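Putative alkaline phosphatase (PDB 4F1V) binds phosphate with high affinity in the periplasm and probably delivers it to a PstSACB-type ABC transporter for import. Local coordinates at residues W82-S90 with S263-V271; V240-I251 with P284-F293. All coordinates share one frame; numbering follows the deposited sequence. Where two conformers were deposited one is given.

Overall arrangement
Both contacts are built on one five-stranded mixed sheet, where strands 85-94 and 291-299 run antiparallel as neighbours. Contact 1 lays the loop 263-271 along strand 85-94, at one edge of the sheet; contact 2 packs 240-251 against the loop leading into strand 291-299 and the strand's first residues. Their centres are 24 Å apart, yet they meet at the ring of Phe293: its CD1 lies 3.6 Å from Pro270 O and its CD2 4.0 Å from Pro89 CB. Along the chain the four segments alternate between the contacts. Neither contact supplies a residue of the phosphate pocket; the side chains of Gln87 and of Phe293 each lie about 12 Å from the bound hydrogenphosphate of this venus-flytrap binding protein.

Contact 1: residues W82-S90 with S263-V271; sequences WGKLIQVPS and SNPDAWVPV
Gln87 reaches from strand 85-90 across the loop 263-271, and its side chain is the one to follow. CB lies 3.9 Å from Pro265 CB. With CG anti to the backbone N (chi1 -176°) and the chain extended beyond it, CG and CD run across Val269 CG2 at about a right angle, each 3.6 Å from that methyl. At the tip, NE2 donates to Pro265 O over 3.0 Å; the acceptor lies in the amide plane of Gln87, but the donor stands well above the carbonyl plane. Trp268 N reaches the same oxygen from the opposite face. NE2 also donates to a water that in turn donates a hydrogen bond to Asp266 OD2, while OE1 accepts from Leu66 N, so both ends of the amide are engaged and its flip is settled.

Flanking this bond, Leu85 CD1 packs on the Pro265 ring, 3.6 Å from Pro265 CG. Farther out, Lys84 bends at its last two torsions and brings NZ to within 2.8 Å of Ser263 O, in the carbonyl plane. On the other flank Val88 CG1 lies beside the Trp268 indole, whose NE1 is held by Arg262 O and whose ring meets Phe349 of helix 339-349. The Pro89 ring sits against Pro270 CD, and its CG and CD close on Trp268 O, 3.1 Å away.

Trp268 O, buried against proline carbons, finds no hydrogen-bond partner. The loop is thus held through its main chain, at the carbonyls that Lys84 and Gln87 reach from the strand, while apolar packing fills in around them.

Contact 2: residues V240-I251 with P284-F293; sequences VSPAAANVSAAI and PTSGYPILGF
Tyr288 inserts its ring into the bend of 240-247 and makes the tight half of the contact. Pro242 CB sits over one face in a CH-pi contact, 3.8 Å from the ring centroid, and Pro289 CD lies against the opposite face, toward its rim. Val240 O meets the rim in the ring plane, 3.3 Å from Tyr288 CD1, and Val247 CG1 closes another part of the edge. A first torsion near 180° swings the ring away from its own backbone N, which is left to donate to Asn246 O over 2.9 Å in a nearly straight bond (166°). Asn246 ND2 in turn donates to Ser241 O, which ties the two ends of the bend together.

The second buried patch is aliphatic: Leu291 CD1 touches both Ala250 CB, at 3.7 Å, and Ile251 CD1. The isoleucine slides past the leucine in the opposite direction and puts CD1 over a face of Phe293.

Toward solvent the contact thins. Exposed Gly287 offers only its backbone, its CA resting on Asn246 O, and Pro284 CB touches a single methyl, Ala250 CB, at 3.8 Å.

Helix 248-252 therefore lies against the start of strand 291-299, whose Gly292 pairs with Thr93 of strand 85-94. Val247 and Tyr288 both touch Ser94 at the end of that strand, just before Val95, whose carbonyl accepts from Tyr288 OH.

Contact 1: residues W82-S90 with S263-V271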
ATOM      1  N   TRP A  82     -11.326   5.936  23.680  1.00  5.11           N
ATOM      2  CA  TRP A  82     -11.725   6.005  22.288  1.00  4.94           C
ATOM      3  C   TRP A  82     -12.115   4.642  21.691  1.00  5.37           C
ATOM      4  O   TRP A  82     -12.690   4.617  20.610  1.00  5.58           O
ATOM      5  CB  TRP A  82     -10.580   6.639  21.418  1.00  5.38           C
ATOM      6  CG  TRP A  82     -10.357   8.074  21.693  1.00  5.68           C
ATOM      7  CD1 TRP A  82     -11.048   8.874  22.583  1.00  6.94           C
ATOM      8  CD2 TRP A  82      -9.317   8.888  21.119  1.00  5.83           C
ATOM      9  NE1 TRP A  82     -10.521  10.159  22.542  1.00  7.42           N
ATOM     10  CE2 TRP A  82      -9.456  10.196  21.690  1.00  6.37           C
ATOM     11  CE3 TRP A  82      -8.289   8.638  20.187  1.00  6.51           C
ATOM     12  CZ2 TRP A  82      -8.637  11.225  21.327  1.00  8.19           C
ATOM     13  CZ3 TRP A  82      -7.472   9.679  19.817  1.00  7.05           C
ATOM     14  CH2 TRP A  82      -7.606  10.950  20.395  1.00  8.21           C
ATOM     15  N   GLY A  83     -11.813   3.564  22.402  1.00  5.38           N
ATOM     16  CA  GLY A  83     -12.087   2.228  21.877  1.00  5.20           C
ATOM     17  C   GLY A  83     -10.893   1.655  21.103  1.00  4.17           C
ATOM     18  O   GLY A  83      -9.896   2.347  20.820  1.00  4.90           O
ATOM     19  N   LYS A  84     -10.994   0.369  20.794  1.00  4.28           N
ATOM     20  CA  LYS A  84      -9.986  -0.298  19.965  1.00  3.99           C
ATOM     21  C   LYS A  84      -9.886   0.330  18.565  1.00  3.48           C
ATOM     22  O   LYS A  84     -10.910   0.618  17.947  1.00  4.92           O
ATOM     23  CB  LYS A  84     -10.381  -1.796  19.812  1.00  4.82           C
ATOM     24  CG  LYS A  84     -10.084  -2.607  21.051  1.00  5.67           C
ATOM     25  CD  LYS A  84     -10.601  -4.052  20.984  1.00  7.45           C
ATOM     26  CE  LYS A  84      -9.949  -4.899  19.946  1.00  6.83           C
ATOM     27  NZ  LYS A  84      -8.487  -4.929  19.969  1.00  7.22           N
ATOM     28  N   LEU A  85      -8.680   0.441  18.033  0.70  3.66           N
ATOM     29  CA  LEU A  85      -8.591   0.728  16.605  0.70  3.16           C
ATOM     30  C   LEU A  85      -8.796  -0.591  15.827  0.70  3.84           C
ATOM     31  O   LEU A  85      -8.615  -1.710  16.355  0.70  3.19           O
ATOM     32  CB  LEU A  85      -7.272   1.424  16.209  0.70  3.36           C
ATOM     33  CG  LEU A  85      -5.929   0.668  16.346  0.70  3.80           C
ATOM     34  CD1 LEU A  85      -5.670  -0.399  15.278  0.70  4.33           C
ATOM     35  CD2 LEU A  85      -4.755   1.628  16.352  0.70  5.19           C
ATOM     36  N   ILE A  86      -9.122  -0.395  14.567  1.00  3.15           N
ATOM     37  CA  ILE A  86      -9.364  -1.402  13.544  1.00  3.35           C
ATOM     38  C   ILE A  86      -8.359  -1.148  12.401  1.00  3.27           C
ATOM     39  O   ILE A  86      -8.253  -0.033  11.905  1.00  3.84           O
ATOM     40  CB  ILE A  86     -10.802  -1.300  13.025  1.00  3.61           C
ATOM     41  CG1 ILE A  86     -11.802  -1.642  14.143  1.00  4.41           C
ATOM     42  CG2 ILE A  86     -10.990  -2.181  11.772  1.00  4.18           C
ATOM     43  CD1 ILE A  86     -13.267  -1.333  13.805  1.00  4.94           C
ATOM     44  N   GLN A  87      -7.666  -2.213  11.985  1.00  3.27           N
ATOM     45  CA  GLN A  87      -6.745  -2.172  10.826  1.00  3.20           C
ATOM     46  C   GLN A  87      -7.182  -3.329   9.901  1.00  3.29           C
ATOM     47  O   GLN A  87      -7.182  -4.485  10.328  1.00  4.34           O
ATOM     48  CB  GLN A  87      -5.329  -2.375  11.285  1.00  3.25           C
ATOM     49  CG  GLN A  87      -4.314  -2.233  10.118  1.00  3.69           C
ATOM     50  CD  GLN A  87      -2.853  -2.462  10.529  1.00  3.39           C
ATOM     51  OE1 GLN A  87      -1.942  -1.712  10.151  1.00  3.99           O
ATOM     52  NE2 GLN A  87      -2.621  -3.530  11.291  1.00  4.18           N
ATOM     53  N   VAL A  88      -7.551  -3.002   8.647  1.00  3.08           N
ATOM     54  CA  VAL A  88      -8.061  -4.052   7.747  0.60  3.70           C
ATOM     55  C   VAL A  88      -7.552  -3.784   6.342  1.00  3.21           C
ATOM     56  O   VAL A  88      -7.441  -2.644   5.911  1.00  4.37           O
ATOM     57  CB  VAL A  88      -9.591  -4.133   7.684  0.60  4.20           C
ATOM     58  CG1 VAL A  88     -10.166  -4.821   8.910  0.60  4.67           C
ATOM     59  CG2 VAL A  88     -10.253  -2.743   7.505  0.60  5.10           C
ATOM     60  N   PRO A  89      -7.270  -4.857   5.566  1.00  3.14           N
ATOM     61  CA  PRO A  89      -6.957  -4.644   4.118  0.50  3.56           C
ATOM     62  C   PRO A  89      -8.112  -3.979   3.425  1.00  3.38           C
ATOM     63  O   PRO A  89      -9.277  -4.319   3.676  1.00  3.96           O
ATOM     64  CB  PRO A  89      -6.767  -6.079   3.610  0.50  4.27           C
ATOM     65  CG  PRO A  89      -6.218  -6.750   4.825  0.50  3.12           C
ATOM     66  CD  PRO A  89      -7.152  -6.253   5.933  0.50  4.37           C
ATOM     67  N   SER A  90      -7.756  -3.100   2.478  1.00  3.32           N
ATOM     68  CA  SER A  90      -8.707  -2.465   1.575  1.00  3.18           C
ATOM     69  C   SER A  90      -8.781  -3.161   0.216  1.00  3.16           C
ATOM     70  O   SER A  90      -9.830  -3.611  -0.199  1.00  4.11           O
ATOM     71  CB  SER A  90      -8.308  -0.997   1.435  1.00  3.44           C
ATOM     72  OG  SER A  90      -9.217  -0.357   0.542  1.00  3.95           O
ATOM     73  N   SER A 263      -8.721 -10.239  17.452  0.80  5.15           N
ATOM     74  CA  SER A 263      -8.721  -9.039  18.288  0.80  5.36           C
ATOM     75  C   SER A 263      -7.409  -8.294  18.181  0.80  5.28           C
ATOM     76  O   SER A 263      -7.282  -7.182  18.730  0.80  6.19           O
ATOM     77  CB  SER A 263      -9.017  -9.371  19.738  0.80  8.12           C
ATOM     78  OG  SER A 263      -7.950 -10.100  20.322  0.80 10.51           O
ATOM     79  N   ASN A 264      -6.408  -8.831  17.493  1.00  4.97           N
ATOM     80  CA  ASN A 264      -5.130  -8.199  17.266  1.00  4.86           C
ATOM     81  C   ASN A 264      -5.127  -7.526  15.913  1.00  4.05           C
ATOM     82  O   ASN A 264      -5.163  -8.226  14.865  1.00  4.53           O
ATOM     83  CB  ASN A 264      -4.019  -9.254  17.313  1.00  5.25           C
ATOM     84  CG  ASN A 264      -2.643  -8.663  17.162  1.00  6.13           C
ATOM     85  OD1 ASN A 264      -2.480  -7.460  16.878  1.00  5.77           O
ATOM     86  ND2 ASN A 264      -1.646  -9.527  17.283  1.00  8.29           N
ATOM     87  N   PRO A 265      -5.110  -6.187  15.812  1.00  4.16           N
ATOM     88  CA  PRO A 265      -5.117  -5.559  14.502  1.00  4.29           C
ATOM     89  C   PRO A 265      -3.982  -6.011  13.577  1.00  3.78           C
ATOM     90  O   PRO A 265      -4.102  -5.963  12.338  1.00  4.34           O
ATOM     91  CB  PRO A 265      -5.018  -4.045  14.801  1.00  4.99           C
ATOM     92  CG  PRO A 265      -5.510  -3.905  16.196  1.00  6.73           C
ATOM     93  CD  PRO A 265      -5.156  -5.195  16.911  1.00  5.20           C
ATOM     94  N   ASP A 266      -2.814  -6.373  14.124  0.70  4.68           N
ATOM     95  CA  ASP A 266      -1.729  -6.807  13.248  0.70  4.50           C
ATOM     96  C   ASP A 266      -2.109  -8.078  12.458  0.70  4.52           C
ATOM     97  O   ASP A 266      -1.610  -8.287  11.358  0.70  5.27           O
ATOM     98  CB  ASP A 266      -0.472  -7.075  14.085  0.70  4.12           C
ATOM     99  CG  ASP A 266       0.743  -7.425  13.240  0.70  4.17           C
ATOM    100  OD1 ASP A 266       1.136  -8.608  13.196  0.70  5.83           O
ATOM    101  OD2 ASP A 266       1.302  -6.481  12.646  0.70  4.83           O
ATOM    102  N   ALA A 267      -2.985  -8.938  13.018  1.00  4.48           N
ATOM    103  CA  ALA A 267      -3.334 -10.195  12.375  1.00  5.05           C
ATOM    104  C   ALA A 267      -4.119  -9.997  11.119  1.00  4.49           C
ATOM    105  O   ALA A 267      -4.265 -10.949  10.317  1.00  5.27           O
ATOM    106  CB  ALA A 267      -4.065 -11.063  13.344  1.00  7.26           C
ATOM    107  N   TRP A 268      -4.717  -8.824  10.908  1.00  3.70           N
ATOM    108  CA  TRP A 268      -5.610  -8.588   9.798  1.00  3.83           C
ATOM    109  C   TRP A 268      -4.912  -8.245   8.486  1.00  3.90           C
ATOM    110  O   TRP A 268      -5.512  -8.352   7.441  1.00  4.65           O
ATOM    111  CB  TRP A 268      -6.570  -7.449  10.171  1.00  3.98           C
ATOM    112  CG  TRP A 268      -7.718  -7.978  11.035  1.00  4.09           C
ATOM    113  CD1 TRP A 268      -7.726  -8.120  12.404  1.00  3.93           C
ATOM    114  CD2 TRP A 268      -8.959  -8.501  10.580  1.00  4.42           C
ATOM    115  NE1 TRP A 268      -8.898  -8.696  12.809  1.00  4.18           N
ATOM    116  CE2 TRP A 268      -9.691  -8.962  11.741  1.00  4.17           C
ATOM    117  CE3 TRP A 268      -9.580  -8.644   9.323  1.00  5.46           C
ATOM    118  CZ2 TRP A 268     -10.979  -9.507  11.642  1.00  5.48           C
ATOM    119  CZ3 TRP A 268     -10.842  -9.222   9.238  1.00  6.94           C
ATOM    120  CH2 TRP A 268     -11.511  -9.657  10.388  1.00  6.17           C
ATOM    121  N   VAL A 269      -3.668  -7.732   8.567  1.00  3.78           N
ATOM    122  CA  VAL A 269      -2.965  -7.288   7.329  1.00  4.28           C
ATOM    123  C   VAL A 269      -1.987  -8.368   6.905  1.00  3.99           C
ATOM    124  O   VAL A 269      -0.942  -8.567   7.550  1.00  4.87           O
ATOM    125  CB  VAL A 269      -2.212  -5.955   7.524  1.00  5.00           C
ATOM    126  CG1 VAL A 269      -1.435  -5.622   6.251  1.00  5.97           C
ATOM    127  CG2 VAL A 269      -3.205  -4.864   7.888  1.00  5.90           C
ATOM    128  N   PRO A 270      -2.253  -9.076   5.803  1.00  4.44           N
ATOM    129  CA  PRO A 270      -1.275 -10.069   5.345  1.00  4.68           C
ATOM    130  C   PRO A 270      -0.074  -9.350   4.763  1.00  4.28           C
ATOM    131  O   PRO A 270      -0.218  -8.332   4.089  1.00  5.14           O
ATOM    132  CB  PRO A 270      -2.011 -10.817   4.199  1.00  5.61           C
ATOM    133  CG  PRO A 270      -3.482 -10.450   4.403  1.00  6.44           C
ATOM    134  CD  PRO A 270      -3.446  -9.036   4.950  1.00  5.65           C
ATOM    135  N   VAL A 271       1.106  -9.912   4.997  1.00  5.06           N
ATOM    136  CA  VAL A 271       2.285  -9.450   4.344  1.00  5.29           C
ATOM    137  C   VAL A 271       2.967 -10.605   3.629  1.00  4.25           C
ATOM    138  O   VAL A 271       2.906 -11.761   4.045  1.00  5.36           O
ATOM    139  CB  VAL A 271       3.259  -8.710   5.255  1.00  6.60           C
ATOM    140  CG1 VAL A 271       2.591  -7.503   5.890  1.00  8.46           C
ATOM    141  CG2 VAL A 271       3.879  -9.601   6.301  1.00 11.00           C
TER
HETATM  142  O   HOH W   1       0.020  -4.073  12.226  1.00  7.03           O

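Contact 2: residues V240-I251 with P284-F293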
ATOM      1  N   VAL A 240       6.640 -10.596 -16.820  0.50  7.74           N
ATOM      2  CA  VAL A 240       5.316 -10.088 -17.198  0.50  5.88           C
ATOM      3  C   VAL A 240       5.207  -8.702 -16.519  0.50  5.53           C
ATOM      4  O   VAL A 240       6.005  -8.244 -15.713  0.50  5.85           O
ATOM      5  CB  VAL A 240       4.138 -11.044 -16.785  0.50  6.11           C
ATOM      6  CG1 VAL A 240       4.382 -12.460 -17.357  0.50  6.80           C
ATOM      7  CG2 VAL A 240       4.090 -11.078 -15.218  0.50  5.78           C
ATOM      8  N   SER A 241       4.073  -8.122 -16.905  1.00  6.56           N
ATOM      9  CA  SER A 241       3.750  -6.755 -16.480  1.00  5.36           C
ATOM     10  C   SER A 241       3.059  -6.691 -15.098  1.00  4.43           C
ATOM     11  O   SER A 241       2.511  -7.695 -14.632  1.00  4.85           O
ATOM     12  CB  SER A 241       2.811  -6.081 -17.487  1.00  6.17           C
ATOM     13  OG  SER A 241       1.501  -6.573 -17.218  1.00  6.16           O
ATOM     14  N   PRO A 242       2.997  -5.502 -14.485  1.00  4.44           N
ATOM     15  CA  PRO A 242       2.348  -5.342 -13.173  1.00  4.46           C
ATOM     16  C   PRO A 242       0.863  -5.057 -13.270  1.00  4.42           C
ATOM     17  O   PRO A 242       0.239  -4.583 -12.306  1.00  5.07           O
ATOM     18  CB  PRO A 242       3.100  -4.139 -12.583  1.00  4.40           C
ATOM     19  CG  PRO A 242       3.424  -3.274 -13.789  1.00  4.24           C
ATOM     20  CD  PRO A 242       3.824  -4.311 -14.857  1.00  5.00           C
ATOM     21  N   ALA A 243       0.242  -5.364 -14.404  1.00  4.56           N
ATOM     22  CA  ALA A 243      -1.220  -5.292 -14.501  1.00  5.02           C
ATOM     23  C   ALA A 243      -1.866  -6.073 -13.371  1.00  4.69           C
ATOM     24  O   ALA A 243      -1.370  -7.125 -12.961  1.00  5.13           O
ATOM     25  CB  ALA A 243      -1.661  -5.802 -15.835  1.00  5.76           C
ATOM     26  N   ALA A 244      -2.996  -5.594 -12.878  1.00  4.80           N
ATOM     27  CA  ALA A 244      -3.705  -6.272 -11.785  1.00  5.25           C
ATOM     28  C   ALA A 244      -4.003  -7.710 -12.086  1.00  5.48           C
ATOM     29  O   ALA A 244      -3.938  -8.561 -11.185  1.00  6.22           O
ATOM     30  CB  ALA A 244      -4.986  -5.479 -11.433  1.00  6.50           C
ATOM     31  N   ALA A 245      -4.336  -8.048 -13.325  1.00  6.20           N
ATOM     32  CA  ALA A 245      -4.626  -9.429 -13.685  1.00  6.97           C
ATOM     33  C   ALA A 245      -3.469 -10.361 -13.434  1.00  6.37           C
ATOM     34  O   ALA A 245      -3.660 -11.588 -13.279  1.00  8.38           O
ATOM     35  CB  ALA A 245      -5.003  -9.552 -15.194  1.00 10.18           C
ATOM     36  N   ASN A 246      -2.261  -9.840 -13.393  1.00  5.49           N
ATOM     37  CA  ASN A 246      -1.060 -10.648 -13.185  1.00  5.30           C
ATOM     38  C   ASN A 246      -0.727 -10.833 -11.699  1.00  4.73           C
ATOM     39  O   ASN A 246       0.193 -11.624 -11.413  1.00  5.49           O
ATOM     40  CB  ASN A 246       0.148 -10.075 -13.959  1.00  5.50           C
ATOM     41  CG  ASN A 246      -0.095 -10.114 -15.454  1.00  6.39           C
ATOM     42  OD1 ASN A 246      -0.767 -11.050 -15.931  1.00  9.98           O
ATOM     43  ND2 ASN A 246       0.486  -9.178 -16.170  1.00  6.93           N
ATOM     44  N   VAL A 247      -1.448 -10.190 -10.793  1.00  4.91           N
ATOM     45  CA  VAL A 247      -1.297 -10.438  -9.353  1.00  4.73           C
ATOM     46  C   VAL A 247      -2.611 -10.937  -8.723  1.00  5.37           C
ATOM     47  O   VAL A 247      -2.611 -11.318  -7.545  1.00  5.54           O
ATOM     48  CB  VAL A 247      -0.767  -9.220  -8.534  1.00  4.90           C
ATOM     49  CG1 VAL A 247       0.668  -8.904  -8.950  1.00  5.07           C
ATOM     50  CG2 VAL A 247      -1.690  -8.012  -8.693  1.00  5.56           C
ATOM     51  N   SER A 248      -3.723 -10.980  -9.477  1.00  5.75           N
ATOM     52  CA  SER A 248      -4.972 -11.260  -8.821  0.50  5.86           C
ATOM     53  C   SER A 248      -5.079 -12.691  -8.308  1.00  6.13           C
ATOM     54  O   SER A 248      -5.676 -12.895  -7.233  1.00  6.08           O
ATOM     55  CB  SER A 248      -6.104 -10.906  -9.769  0.50  7.71           C
ATOM     56  OG  SER A 248      -6.008 -11.581 -10.999  0.50  8.65           O
ATOM     57  N   ALA A 249      -4.504 -13.703  -8.984  1.00  6.02           N
ATOM     58  CA  ALA A 249      -4.541 -15.037  -8.473  1.00  6.29           C
ATOM     59  C   ALA A 249      -3.843 -15.124  -7.125  1.00  5.49           C
ATOM     60  O   ALA A 249      -4.319 -15.749  -6.154  1.00  6.21           O
ATOM     61  CB  ALA A 249      -3.969 -16.046  -9.456  1.00  8.45           C
ATOM     62  N   ALA A 250      -2.647 -14.534  -7.043  1.00  5.25           N
ATOM     63  CA  ALA A 250      -1.887 -14.598  -5.806  1.00  4.71           C
ATOM     64  C   ALA A 250      -2.614 -13.850  -4.675  1.00  4.50           C
ATOM     65  O   ALA A 250      -2.605 -14.328  -3.520  1.00  5.29           O
ATOM     66  CB  ALA A 250      -0.517 -14.031  -6.057  1.00  5.62           C
ATOM     67  N   ILE A 251      -3.210 -12.690  -4.929  1.00  4.37           N
ATOM     68  CA  ILE A 251      -3.983 -12.004  -3.899  1.00  4.70           C
ATOM     69  C   ILE A 251      -5.149 -12.919  -3.408  1.00  4.83           C
ATOM     70  O   ILE A 251      -5.406 -13.013  -2.211  1.00  5.78           O
ATOM     71  CB  ILE A 251      -4.527 -10.667  -4.426  1.00  5.23           C
ATOM     72  CG1 ILE A 251      -3.384  -9.659  -4.657  1.00  5.53           C
ATOM     73  CG2 ILE A 251      -5.591 -10.088  -3.478  1.00  5.51           C
ATOM     74  CD1 ILE A 251      -2.588  -9.245  -3.443  1.00  5.82           C
ATOM     75  N   PRO A 284       4.675 -14.976  -5.099  1.00  5.88           N
ATOM     76  CA  PRO A 284       4.167 -15.992  -6.045  1.00  6.63           C
ATOM     77  C   PRO A 284       5.209 -16.358  -7.100  1.00  7.41           C
ATOM     78  O   PRO A 284       5.999 -15.502  -7.513  1.00  8.06           O
ATOM     79  CB  PRO A 284       2.959 -15.327  -6.648  1.00  6.41           C
ATOM     80  CG  PRO A 284       3.227 -13.823  -6.530  1.00  5.80           C
ATOM     81  CD  PRO A 284       3.909 -13.712  -5.210  1.00  5.82           C
ATOM     82  N   THR A 285       5.208 -17.610  -7.525  1.00  9.57           N
ATOM     83  CA  THR A 285       6.065 -18.164  -8.506  1.00 10.55           C
ATOM     84  C   THR A 285       5.584 -17.965  -9.947  1.00 12.42           C
ATOM     85  O   THR A 285       6.396 -18.120 -10.859  1.00 19.53           O
ATOM     86  CB  THR A 285       6.329 -19.722  -8.168  1.00 10.57           C
ATOM     87  OG1 THR A 285       5.098 -20.483  -8.061  1.00 19.36           O
ATOM     88  CG2 THR A 285       7.018 -19.745  -6.874  1.00 12.95           C
ATOM     89  N   SER A 286       4.300 -17.706 -10.102  0.50  9.16           N
ATOM     90  CA  SER A 286       3.689 -17.400 -11.355  0.50  9.28           C
ATOM     91  C   SER A 286       3.190 -15.973 -11.353  0.50  7.56           C
ATOM     92  O   SER A 286       3.044 -15.373 -10.297  0.50  7.07           O
ATOM     93  CB  SER A 286       2.575 -18.403 -11.585  0.50 11.25           C
ATOM     94  OG  SER A 286       1.572 -18.300 -10.563  0.50 21.53           O
ATOM     95  N   GLY A 287       2.833 -15.470 -12.531  1.00  8.04           N
ATOM     96  CA  GLY A 287       2.385 -14.109 -12.646  1.00  7.36           C
ATOM     97  C   GLY A 287       3.478 -13.095 -12.254  1.00  6.39           C
ATOM     98  O   GLY A 287       4.663 -13.373 -12.335  1.00  8.64           O
ATOM     99  N   TYR A 288       3.007 -11.896 -11.905  1.00  5.08           N
ATOM    100  CA  TYR A 288       3.922 -10.815 -11.555  1.00  4.68           C
ATOM    101  C   TYR A 288       4.310 -10.928 -10.061  1.00  4.31           C
ATOM    102  O   TYR A 288       3.424 -11.151  -9.220  1.00  4.76           O
ATOM    103  CB  TYR A 288       3.226  -9.477 -11.806  1.00  4.64           C
ATOM    104  CG  TYR A 288       4.125  -8.294 -11.562  1.00  3.93           C
ATOM    105  CD1 TYR A 288       5.032  -7.889 -12.548  1.00  4.56           C
ATOM    106  CD2 TYR A 288       4.082  -7.561 -10.365  1.00  4.33           C
ATOM    107  CE1 TYR A 288       5.865  -6.784 -12.358  1.00  4.17           C
ATOM    108  CE2 TYR A 288       4.903  -6.458 -10.162  1.00  4.51           C
ATOM    109  CZ  TYR A 288       5.806  -6.054 -11.156  1.00  4.03           C
ATOM    110  OH  TYR A 288       6.592  -4.951 -11.035  1.00  4.26           O
ATOM    111  N   PRO A 289       5.571 -10.766  -9.708  1.00  4.45           N
ATOM    112  CA  PRO A 289       5.999 -11.202  -8.363  1.00  4.39           C
ATOM    113  C   PRO A 289       5.839 -10.176  -7.251  1.00  4.27           C
ATOM    114  O   PRO A 289       5.895 -10.547  -6.086  1.00  5.31           O
ATOM    115  CB  PRO A 289       7.465 -11.588  -8.563  1.00  5.52           C
ATOM    116  CG  PRO A 289       7.925 -10.731  -9.703  1.00  5.68           C
ATOM    117  CD  PRO A 289       6.761 -10.677 -10.636  1.00  5.54           C
ATOM    118  N   ILE A 290       5.779  -8.846  -7.564  1.00  3.65           N
ATOM    119  CA  ILE A 290       5.823  -7.834  -6.523  1.00  3.87           C
ATOM    120  C   ILE A 290       4.446  -7.339  -6.193  1.00  3.75           C
ATOM    121  O   ILE A 290       3.770  -6.696  -7.052  1.00  4.02           O
ATOM    122  CB  ILE A 290       6.722  -6.619  -6.875  1.00  3.68           C
ATOM    123  CG1 ILE A 290       7.993  -7.022  -7.662  1.00  4.70           C
ATOM    124  CG2 ILE A 290       7.095  -5.885  -5.588  1.00  4.61           C
ATOM    125  CD1 ILE A 290       8.850  -5.846  -8.061  1.00  5.87           C
ATOM    126  N   LEU A 291       3.935  -7.610  -4.994  1.00  3.41           N
ATOM    127  CA  LEU A 291       2.542  -7.337  -4.639  1.00  3.72           C
ATOM    128  C   LEU A 291       2.426  -7.178  -3.104  1.00  3.29           C
ATOM    129  O   LEU A 291       3.335  -7.528  -2.335  1.00  3.95           O
ATOM    130  CB  LEU A 291       1.577  -8.391  -5.177  1.00  3.91           C
ATOM    131  CG  LEU A 291       1.461  -9.696  -4.373  1.00  3.89           C
ATOM    132  CD1 LEU A 291       0.503 -10.646  -5.087  1.00  5.28           C
ATOM    133  CD2 LEU A 291       2.790 -10.408  -4.138  1.00  4.25           C
ATOM    134  N   GLY A 292       1.236  -6.725  -2.678  1.00  3.50           N
ATOM    135  CA  GLY A 292       0.866  -6.686  -1.256  1.00  3.73           C
ATOM    136  C   GLY A 292      -0.479  -6.040  -1.089  1.00  3.32           C
ATOM    137  O   GLY A 292      -1.262  -5.995  -2.056  1.00  3.54           O
ATOM    138  N   PHE A 293      -0.794  -5.589   0.132  1.00  3.16           N
ATOM    139  CA  PHE A 293      -2.078  -4.966   0.450  1.00  2.90           C
ATOM    140  C   PHE A 293      -1.887  -3.524   0.864  1.00  3.01           C
ATOM    141  O   PHE A 293      -0.882  -3.140   1.476  1.00  3.44           O
ATOM    142  CB  PHE A 293      -2.841  -5.729   1.580  1.00  3.75           C
ATOM    143  CG  PHE A 293      -3.278  -7.101   1.133  1.00  3.62           C
ATOM    144  CD1 PHE A 293      -2.437  -8.201   1.254  1.00  4.87           C
ATOM    145  CD2 PHE A 293      -4.508  -7.251   0.522  1.00  3.56           C
ATOM    146  CE1 PHE A 293      -2.842  -9.446   0.789  1.00  5.41           C
ATOM    147  CE2 PHE A 293      -4.908  -8.498   0.063  1.00  4.78           C
ATOM    148  CZ  PHE A 293      -4.095  -9.605   0.216  1.00  5.13           C
TER